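Local coordinates for putative iron-uptake ABC transport system,periplasmic iron-binding protein (Campylobacter jejuni, PDB 3E13) that binds ferric iron in the periplasm and probably delivers it to an ABC transporter for uptake into the cell, at residues S2-Y7 and A53-T58; I6-H11 and V30-A35. All coordinates share one frame; numbering follows the deposited sequence.

Interaction 1 (S2-Y7 and A53-T58)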
ATOM      1  N   SER A   2      13.235  24.878   9.925  1.00 28.22           N
ATOM      2  CA  SER A   2      14.677  24.607   9.584  1.00 27.15           C
ATOM      3  C   SER A   2      15.055  23.163   9.221  1.00 24.88           C
ATOM      4  O   SER A   2      15.645  22.994   8.179  1.00 22.75           O
ATOM      5  CB  SER A   2      15.638  25.167  10.611  1.00 28.31           C
ATOM      6  OG  SER A   2      16.907  25.364   9.986  1.00 30.47           O
ATOM      7  N   GLU A   3      14.768  22.155  10.071  1.00 22.85           N
ATOM      8  CA  GLU A   3      14.922  20.739   9.701  1.00 21.59           C
ATOM      9  C   GLU A   3      13.561  20.004   9.890  1.00 17.57           C
ATOM     10  O   GLU A   3      12.677  20.431  10.662  1.00 16.73           O
ATOM     11  CB  GLU A   3      15.983  20.048  10.580  1.00 23.02           C
ATOM     12  CG  GLU A   3      17.441  20.070  10.102  1.00 29.80           C
ATOM     13  CD  GLU A   3      18.292  19.023  10.816  1.00 35.24           C
ATOM     14  OE1 GLU A   3      17.977  18.775  12.005  1.00 40.34           O
ATOM     15  OE2 GLU A   3      19.244  18.429  10.212  1.00 37.48           O
ATOM     16  N   LEU A   4      13.404  18.911   9.161  1.00 14.91           N
ATOM     17  CA  LEU A   4      12.228  18.023   9.287  1.00 12.98           C
ATOM     18  C   LEU A   4      12.707  16.596   9.105  1.00 11.84           C
ATOM     19  O   LEU A   4      13.338  16.279   8.137  1.00 11.10           O
ATOM     20  CB  LEU A   4      11.137  18.375   8.257  1.00 12.27           C
ATOM     21  CG  LEU A   4       9.942  17.415   8.345  1.00 11.53           C
ATOM     22  CD1 LEU A   4       9.098  17.662   9.589  1.00  8.87           C
ATOM     23  CD2 LEU A   4       9.110  17.600   7.081  1.00 12.18           C
ATOM     24  N   ASN A   5      12.464  15.746  10.101  1.00 10.86           N
ATOM     25  CA  ASN A   5      12.947  14.381  10.101  1.00 11.88           C
ATOM     26  C   ASN A   5      11.843  13.374   9.744  1.00 11.10           C
ATOM     27  O   ASN A   5      10.875  13.244  10.490  1.00 11.35           O
ATOM     28  CB  ASN A   5      13.519  14.095  11.484  1.00 11.29           C
ATOM     29  CG  ASN A   5      14.744  14.993  11.794  1.00 14.54           C
ATOM     30  OD1 ASN A   5      15.646  15.102  10.958  1.00 18.29           O
ATOM     31  ND2 ASN A   5      14.764  15.616  12.953  1.00 17.19           N
ATOM     32  N   ILE A   6      11.946  12.762   8.566  1.00 11.03           N
ATOM     33  CA  ILE A   6      10.941  11.836   8.061  1.00 11.08           C
ATOM     34  C   ILE A   6      11.462  10.408   8.131  1.00 11.45           C
ATOM     35  O   ILE A   6      12.536  10.134   7.606  1.00 11.75           O
ATOM     36  CB  ILE A   6      10.610  12.186   6.603  1.00 11.83           C
ATOM     37  CG1 ILE A   6      10.035  13.599   6.554  1.00 12.54           C
ATOM     38  CG2 ILE A   6       9.696  11.113   5.996  1.00 11.53           C
ATOM     39  CD1 ILE A   6       9.536  14.058   5.182  1.00 12.71           C
ATOM     40  N   TYR A   7      10.705   9.539   8.788  1.00 10.76           N
ATOM     41  CA  TYR A   7      10.894   8.098   8.768  1.00  9.96           C
ATOM     42  C   TYR A   7       9.829   7.544   7.801  1.00  9.30           C
ATOM     43  O   TYR A   7       8.656   7.656   8.075  1.00 10.99           O
ATOM     44  CB  TYR A   7      10.658   7.513  10.168  1.00 11.72           C
ATOM     45  CG  TYR A   7      11.809   7.639  11.161  1.00 10.62           C
ATOM     46  CD1 TYR A   7      12.818   8.550  10.992  1.00 12.27           C
ATOM     47  CD2 TYR A   7      11.781   6.926  12.323  1.00 11.19           C
ATOM     48  CE1 TYR A   7      13.868   8.693  11.963  1.00 13.77           C
ATOM     49  CE2 TYR A   7      12.802   7.040  13.282  1.00 11.10           C
ATOM     50  CZ  TYR A   7      13.819   7.937  13.106  1.00 14.16           C
ATOM     51  OH  TYR A   7      14.792   8.082  14.097  1.00 12.43           O
ATOM     52  N   ALA A  53      12.665  11.778  14.994  1.00 12.96           N
ATOM     53  CA  ALA A  53      11.555  11.756  14.021  1.00 12.73           C
ATOM     54  C   ALA A  53      10.523  12.811  14.278  1.00 11.21           C
ATOM     55  O   ALA A  53      10.068  13.038  15.414  1.00 13.08           O
ATOM     56  CB  ALA A  53      10.880  10.384  14.004  1.00 12.59           C
ATOM     57  N   ASP A  54      10.052  13.428  13.184  1.00  9.99           N
ATOM     58  CA  ASP A  54       8.893  14.289  13.173  1.00 10.51           C
ATOM     59  C   ASP A  54       7.676  13.674  12.458  1.00  9.20           C
ATOM     60  O   ASP A  54       6.540  13.968  12.810  1.00 10.84           O
ATOM     61  CB  ASP A  54       9.206  15.597  12.435  1.00  9.86           C
ATOM     62  CG  ASP A  54      10.282  16.398  13.109  1.00  9.75           C
ATOM     63  OD1 ASP A  54      10.061  16.794  14.268  1.00 13.49           O
ATOM     64  OD2 ASP A  54      11.359  16.624  12.553  1.00 11.21           O
ATOM     65  N   ILE A  55       7.949  12.807  11.489  1.00  9.30           N
ATOM     66  CA  ILE A  55       6.935  12.289  10.568  1.00 10.09           C
ATOM     67  C   ILE A  55       7.199  10.796  10.354  1.00  9.80           C
ATOM     68  O   ILE A  55       8.357  10.367  10.177  1.00  9.37           O
ATOM     69  CB  ILE A  55       6.988  13.069   9.209  1.00 10.23           C
ATOM     70  CG1 ILE A  55       6.478  14.509   9.360  1.00 11.20           C
ATOM     71  CG2 ILE A  55       6.318  12.286   8.088  1.00  8.69           C
ATOM     72  CD1 ILE A  55       4.985  14.638   9.406  1.00 11.55           C
ATOM     73  N   PHE A  56       6.091  10.047  10.299  1.00  9.26           N
ATOM     74  CA  PHE A  56       6.085   8.649   9.908  1.00  9.43           C
ATOM     75  C   PHE A  56       5.223   8.551   8.651  1.00  8.95           C
ATOM     76  O   PHE A  56       4.077   8.926   8.661  1.00 10.34           O
ATOM     77  CB  PHE A  56       5.532   7.768  11.063  1.00  9.34           C
ATOM     78  CG  PHE A  56       5.557   6.261  10.791  1.00  9.02           C
ATOM     79  CD1 PHE A  56       6.653   5.658  10.149  1.00  9.28           C
ATOM     80  CD2 PHE A  56       4.501   5.435  11.193  1.00  8.02           C
ATOM     81  CE1 PHE A  56       6.685   4.303   9.875  1.00 10.09           C
ATOM     82  CE2 PHE A  56       4.549   4.067  10.976  1.00  9.81           C
ATOM     83  CZ  PHE A  56       5.648   3.490  10.326  1.00  9.65           C
ATOM     84  N   ILE A  57       5.796   8.070   7.564  1.00 10.52           N
ATOM     85  CA  ILE A  57       5.065   7.816   6.320  1.00 11.32           C
ATOM     86  C   ILE A  57       5.070   6.310   6.031  1.00 10.47           C
ATOM     87  O   ILE A  57       6.112   5.642   6.169  1.00 10.56           O
ATOM     88  CB  ILE A  57       5.704   8.549   5.097  1.00 12.25           C
ATOM     89  CG1 ILE A  57       5.990   9.970   5.405  1.00 14.60           C
ATOM     90  CG2 ILE A  57       4.712   8.477   3.904  1.00 14.92           C
ATOM     91  CD1 ILE A  57       6.650  10.744   4.217  1.00 12.94           C
ATOM     92  N   THR A  58       3.905   5.766   5.675  1.00 10.21           N
ATOM     93  CA  THR A  58       3.776   4.332   5.335  1.00  9.62           C
ATOM     94  C   THR A  58       3.166   4.178   3.968  1.00  9.71           C
ATOM     95  O   THR A  58       2.662   5.146   3.362  1.00  9.55           O
ATOM     96  CB  THR A  58       2.848   3.593   6.294  1.00 10.50           C
ATOM     97  OG1 THR A  58       1.508   4.031   6.030  1.00 10.59           O
ATOM     98  CG2 THR A  58       3.179   3.849   7.759  1.00 11.35           C
TER

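Interaction 2 (I6-H11 and V30-A35). With FE (Fe (III) ion), chain B.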
ATOM      1  N   ILE A   6      11.946  12.762   8.566  1.00 11.03           N
ATOM      2  CA  ILE A   6      10.941  11.836   8.061  1.00 11.08           C
ATOM      3  C   ILE A   6      11.462  10.408   8.131  1.00 11.45           C
ATOM      4  O   ILE A   6      12.536  10.134   7.606  1.00 11.75           O
ATOM      5  CB  ILE A   6      10.610  12.186   6.603  1.00 11.83           C
ATOM      6  CG1 ILE A   6      10.035  13.599   6.554  1.00 12.54           C
ATOM      7  CG2 ILE A   6       9.696  11.113   5.996  1.00 11.53           C
ATOM      8  CD1 ILE A   6       9.536  14.058   5.182  1.00 12.71           C
ATOM      9  N   TYR A   7      10.705   9.539   8.788  1.00 10.76           N
ATOM     10  CA  TYR A   7      10.894   8.098   8.768  1.00  9.96           C
ATOM     11  C   TYR A   7       9.829   7.544   7.801  1.00  9.30           C
ATOM     12  O   TYR A   7       8.656   7.656   8.075  1.00 10.99           O
ATOM     13  CB  TYR A   7      10.658   7.513  10.168  1.00 11.72           C
ATOM     14  CG  TYR A   7      11.809   7.639  11.161  1.00 10.62           C
ATOM     15  CD1 TYR A   7      12.818   8.550  10.992  1.00 12.27           C
ATOM     16  CD2 TYR A   7      11.781   6.926  12.323  1.00 11.19           C
ATOM     17  CE1 TYR A   7      13.868   8.693  11.963  1.00 13.77           C
ATOM     18  CE2 TYR A   7      12.802   7.040  13.282  1.00 11.10           C
ATOM     19  CZ  TYR A   7      13.819   7.937  13.106  1.00 14.16           C
ATOM     20  OH  TYR A   7      14.792   8.082  14.097  1.00 12.43           O
ATOM     21  N   SER A   8      10.266   6.952   6.699  1.00 10.29           N
ATOM     22  CA  SER A   8       9.380   6.529   5.629  1.00 10.26           C
ATOM     23  C   SER A   8       9.533   5.095   5.210  1.00  9.95           C
ATOM     24  O   SER A   8      10.640   4.633   4.932  1.00 10.56           O
ATOM     25  CB  SER A   8       9.567   7.413   4.411  1.00 10.94           C
ATOM     26  OG  SER A   8       8.729   6.928   3.344  1.00 11.89           O
ATOM     27  N   ALA A   9       8.409   4.382   5.182  1.00  9.85           N
ATOM     28  CA  ALA A   9       8.340   3.042   4.668  1.00  9.24           C
ATOM     29  C   ALA A   9       7.824   3.002   3.222  1.00 10.76           C
ATOM     30  O   ALA A   9       7.593   1.944   2.691  1.00 11.31           O
ATOM     31  CB  ALA A   9       7.503   2.138   5.589  1.00 10.34           C
ATOM     32  N   ARG A  10       7.647   4.173   2.614  1.00 10.71           N
ATOM     33  CA  ARG A  10       7.486   4.262   1.165  1.00 10.51           C
ATOM     34  C   ARG A  10       8.824   3.866   0.499  1.00 11.55           C
ATOM     35  O   ARG A  10       9.856   3.700   1.186  1.00 11.75           O
ATOM     36  CB  ARG A  10       6.987   5.644   0.745  1.00 10.18           C
ATOM     37  CG  ARG A  10       5.514   5.811   1.008  1.00 11.08           C
ATOM     38  CD  ARG A  10       4.973   7.184   0.664  1.00 13.67           C
ATOM     39  NE  ARG A  10       5.149   7.564  -0.733  1.00 11.08           N
ATOM     40  CZ  ARG A  10       4.218   7.351  -1.725  1.00  9.65           C
ATOM     41  NH1 ARG A  10       3.053   6.744  -1.485  1.00 10.55           N
ATOM     42  NH2 ARG A  10       4.486   7.799  -2.957  1.00  9.82           N
ATOM     43  N   HIS A  11       8.814   3.631  -0.799  1.00 10.22           N
ATOM     44  CA  HIS A  11       9.961   3.050  -1.474  1.00 11.28           C
ATOM     45  C   HIS A  11       9.938   3.420  -2.958  1.00 11.01           C
ATOM     46  O   HIS A  11      10.028   2.544  -3.842  1.00 12.01           O
ATOM     47  CB  HIS A  11       9.938   1.520  -1.240  1.00 10.96           C
ATOM     48  CG  HIS A  11       8.548   0.942  -1.242  1.00 12.24           C
ATOM     49  ND1 HIS A  11       7.806   0.778  -0.091  1.00 11.39           N
ATOM     50  CD2 HIS A  11       7.749   0.532  -2.266  1.00 12.14           C
ATOM     51  CE1 HIS A  11       6.606   0.293  -0.415  1.00 14.72           C
ATOM     52  NE2 HIS A  11       6.561   0.115  -1.729  1.00 11.75           N
ATOM     53  N   VAL A  30      14.904  18.570   4.688  1.00 13.49           N
ATOM     54  CA  VAL A  30      14.320  17.273   5.051  1.00 13.70           C
ATOM     55  C   VAL A  30      15.431  16.230   5.189  1.00 13.26           C
ATOM     56  O   VAL A  30      16.292  16.124   4.335  1.00 13.93           O
ATOM     57  CB  VAL A  30      13.335  16.801   4.012  1.00 14.21           C
ATOM     58  CG1 VAL A  30      12.842  15.395   4.298  1.00 15.78           C
ATOM     59  CG2 VAL A  30      12.196  17.761   3.958  1.00 14.54           C
ATOM     60  N   ASN A  31      15.445  15.542   6.324  1.00 13.90           N
ATOM     61  CA  ASN A  31      16.294  14.375   6.568  1.00 13.91           C
ATOM     62  C   ASN A  31      15.397  13.151   6.385  1.00 14.46           C
ATOM     63  O   ASN A  31      14.521  12.925   7.215  1.00 14.78           O
ATOM     64  CB  ASN A  31      16.845  14.413   7.990  1.00 13.35           C
ATOM     65  CG  ASN A  31      17.695  15.623   8.242  1.00 15.47           C
ATOM     66  OD1 ASN A  31      18.476  15.964   7.397  1.00 19.62           O
ATOM     67  ND2 ASN A  31      17.527  16.294   9.398  1.00 18.08           N
ATOM     68  N   HIS A  32      15.600  12.417   5.305  1.00 14.91           N
ATOM     69  CA  HIS A  32      14.713  11.344   4.899  1.00 15.60           C
ATOM     70  C   HIS A  32      15.371  10.013   5.227  1.00 16.29           C
ATOM     71  O   HIS A  32      16.455   9.701   4.715  1.00 16.65           O
ATOM     72  CB  HIS A  32      14.439  11.471   3.402  1.00 16.98           C
ATOM     73  CG  HIS A  32      13.408  10.511   2.872  1.00 17.80           C
ATOM     74  ND1 HIS A  32      13.690   9.612   1.877  1.00 28.22           N
ATOM     75  CD2 HIS A  32      12.090  10.366   3.137  1.00 24.33           C
ATOM     76  CE1 HIS A  32      12.608   8.910   1.587  1.00 25.05           C
ATOM     77  NE2 HIS A  32      11.615   9.361   2.321  1.00 21.31           N
ATOM     78  N   THR A  33      14.739   9.247   6.126  1.00 15.48           N
ATOM     79  CA  THR A  33      15.205   7.911   6.490  1.00 16.11           C
ATOM     80  C   THR A  33      14.212   6.873   5.970  1.00 15.43           C
ATOM     81  O   THR A  33      13.074   6.893   6.357  1.00 15.40           O
ATOM     82  CB  THR A  33      15.302   7.847   8.010  1.00 17.33           C
ATOM     83  OG1 THR A  33      16.387   8.675   8.474  1.00 16.68           O
ATOM     84  CG2 THR A  33      15.693   6.469   8.474  1.00 18.22           C
ATOM     85  N   GLN A  34      14.655   5.970   5.100  1.00 14.82           N
ATOM     86  CA  GLN A  34      13.804   4.929   4.523  1.00 15.24           C
ATOM     87  C   GLN A  34      14.243   3.576   5.062  1.00 14.49           C
ATOM     88  O   GLN A  34      15.429   3.249   5.051  1.00 15.54           O
ATOM     89  CB  GLN A  34      13.898   4.942   3.015  1.00 16.55           C
ATOM     90  CG  GLN A  34      13.016   3.939   2.314  1.00 20.79           C
ATOM     91  CD  GLN A  34      13.069   4.078   0.803  1.00 23.96           C
ATOM     92  OE1 GLN A  34      12.878   5.186   0.265  1.00 22.92           O
ATOM     93  NE2 GLN A  34      13.345   2.973   0.118  1.00 25.62           N
ATOM     94  N   ALA A  35      13.273   2.791   5.493  1.00 13.23           N
ATOM     95  CA  ALA A  35      13.484   1.421   5.928  1.00 13.45           C
ATOM     96  C   ALA A  35      12.164   0.694   5.904  1.00 14.07           C
ATOM     97  O   ALA A  35      11.104   1.298   5.627  1.00 13.74           O
ATOM     98  CB  ALA A  35      14.063   1.389   7.322  1.00 14.81           C
TER
HETATM   99 FE    FE B 326       4.612  -0.131  -2.715  1.00 10.42          FE
HETATM  100  O   HOH W   1       8.816   8.647   1.391  1.00 23.19           O
HETATM  101  O   HOH W   2      10.972   1.662   2.656  1.00 29.11           O
HETATM  102  O   HOH W   3      11.067   6.263   1.418  1.00 40.16           O

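Interaction 1 (S2-Y7 and A53-T58)
Two parallel neighbours of the central sheet in a periplasmic-binding-protein fold, strands 3-7 and 55-58, pair here, with I6 opposite I55 and Y7 opposite F56. The Y7 N to I55 O bond (2.9 Å) and the I57 N to Y7 O bond (2.9 Å) form the regular ladder. At its start the carbonyl of N5 is gripped twice: D54 N reaches N5 O at 2.8 Å, and I55 N approaches the same oxygen less straight. The D54 carboxylate takes over the preceding rung, at N5 N. Its OD2 accepts from N5 N at 2.8 Å with the lone pair turned away from OD1, standing in for a backbone carbonyl just ahead of strand 55-58. With CG beside its own backbone N (chi1 -63°), the D54 side chain reaches back to N5; N246 and S244 bind the same carboxylate from outside. L4 CD1 packs on D54 CB at 3.5 Å. On the sheet face of I6 and I55 these two side chains lie alongside each other, pointing the same way, while I6 CG2 meets the tip of I57, CD1, at 3.5 Å. The opposite face carries Y7 and F56. There A53 CB sits squarely over the Y7 ring, 3.7 Å from its centroid and only 3° off the normal, a CH-pi contact. Y7 O lies at the edge of the F56 ring and also receives a CA-H...O contact from F56 CA. The two faces are covered by different helices: F253 of helix 247-257 packs on L4 and I6, and A250 and M254 on I55, whereas L44 of helix 37-47 touches Y7 and A53, and I41 touches F56. The Y7 hydroxyl bonds to E47, and strand 29-34 continues the sheet beyond strand 3-8.

Interaction 2 (I6-H11 and V30-A35)
S8 and Q34 face each other near the end of the parallel ladder between strands 6-8 and 30-34, the sheet pairing of a beta-alpha-beta unit whose crossover is helix 14-26. The Q34 side chain runs extended, with CG anti to the backbone N (chi1 -178°), which carries it along the loop that follows strand 6-8. CB lies near S8 O; Q34 CG comes to 3.4 Å from R10 O, and Q34 CD is closer still. At the tip, NE2 lies against CA and CB of H11. A water donates to both R10 O and A35 O. Two residues before Q34, on the same face, H32 NE2 approaches S8 CB at 3.5 Å, and another water joins S8 OG (2.6 Å) to H32 NE2 (3.0 Å). The H32 ring turns its edge to I6 CG2, and V30 CG1 touches I6 CD1 at 3.7 Å. In the backbone ladder, T33 N to I6 O and S8 N to T33 O, both 2.8 Å, are straight rungs. S8 OG also accepts from R10 N, an ST turn that shapes the chain leading to H11. H11 ND1 donates to A9 O, and H11 NE2 binds the iron at 2.2 Å; the ND1 bond helps hold the imidazole's rotation and would probably make NE2 a stronger donor to the metal, whose shell Y12, Y143, Y199 and Y200 complete.

How the interactions relate
Interactions 1 and 2 use opposite edges of the same strand, 3-8, which lies between strand 55-58 and strand 29-34 in one sheet; their centres are about 7 Å apart, and both include I6 and Y7. Along the chain the order is strand 3-8, helix 14-26, strand 29-34, helix 37-47, strand 55-58, yet in the sheet the first strand lies between the two later ones. The two interactions also touch directly: N5 OD1 probably bonds to N31 ND2, and I57 O probably receives A9 N, next to the loop that carries the iron ligand H11. This metal-bearing loop thus grows from a strand held along both edges, consistent with a firmly held base for the loop.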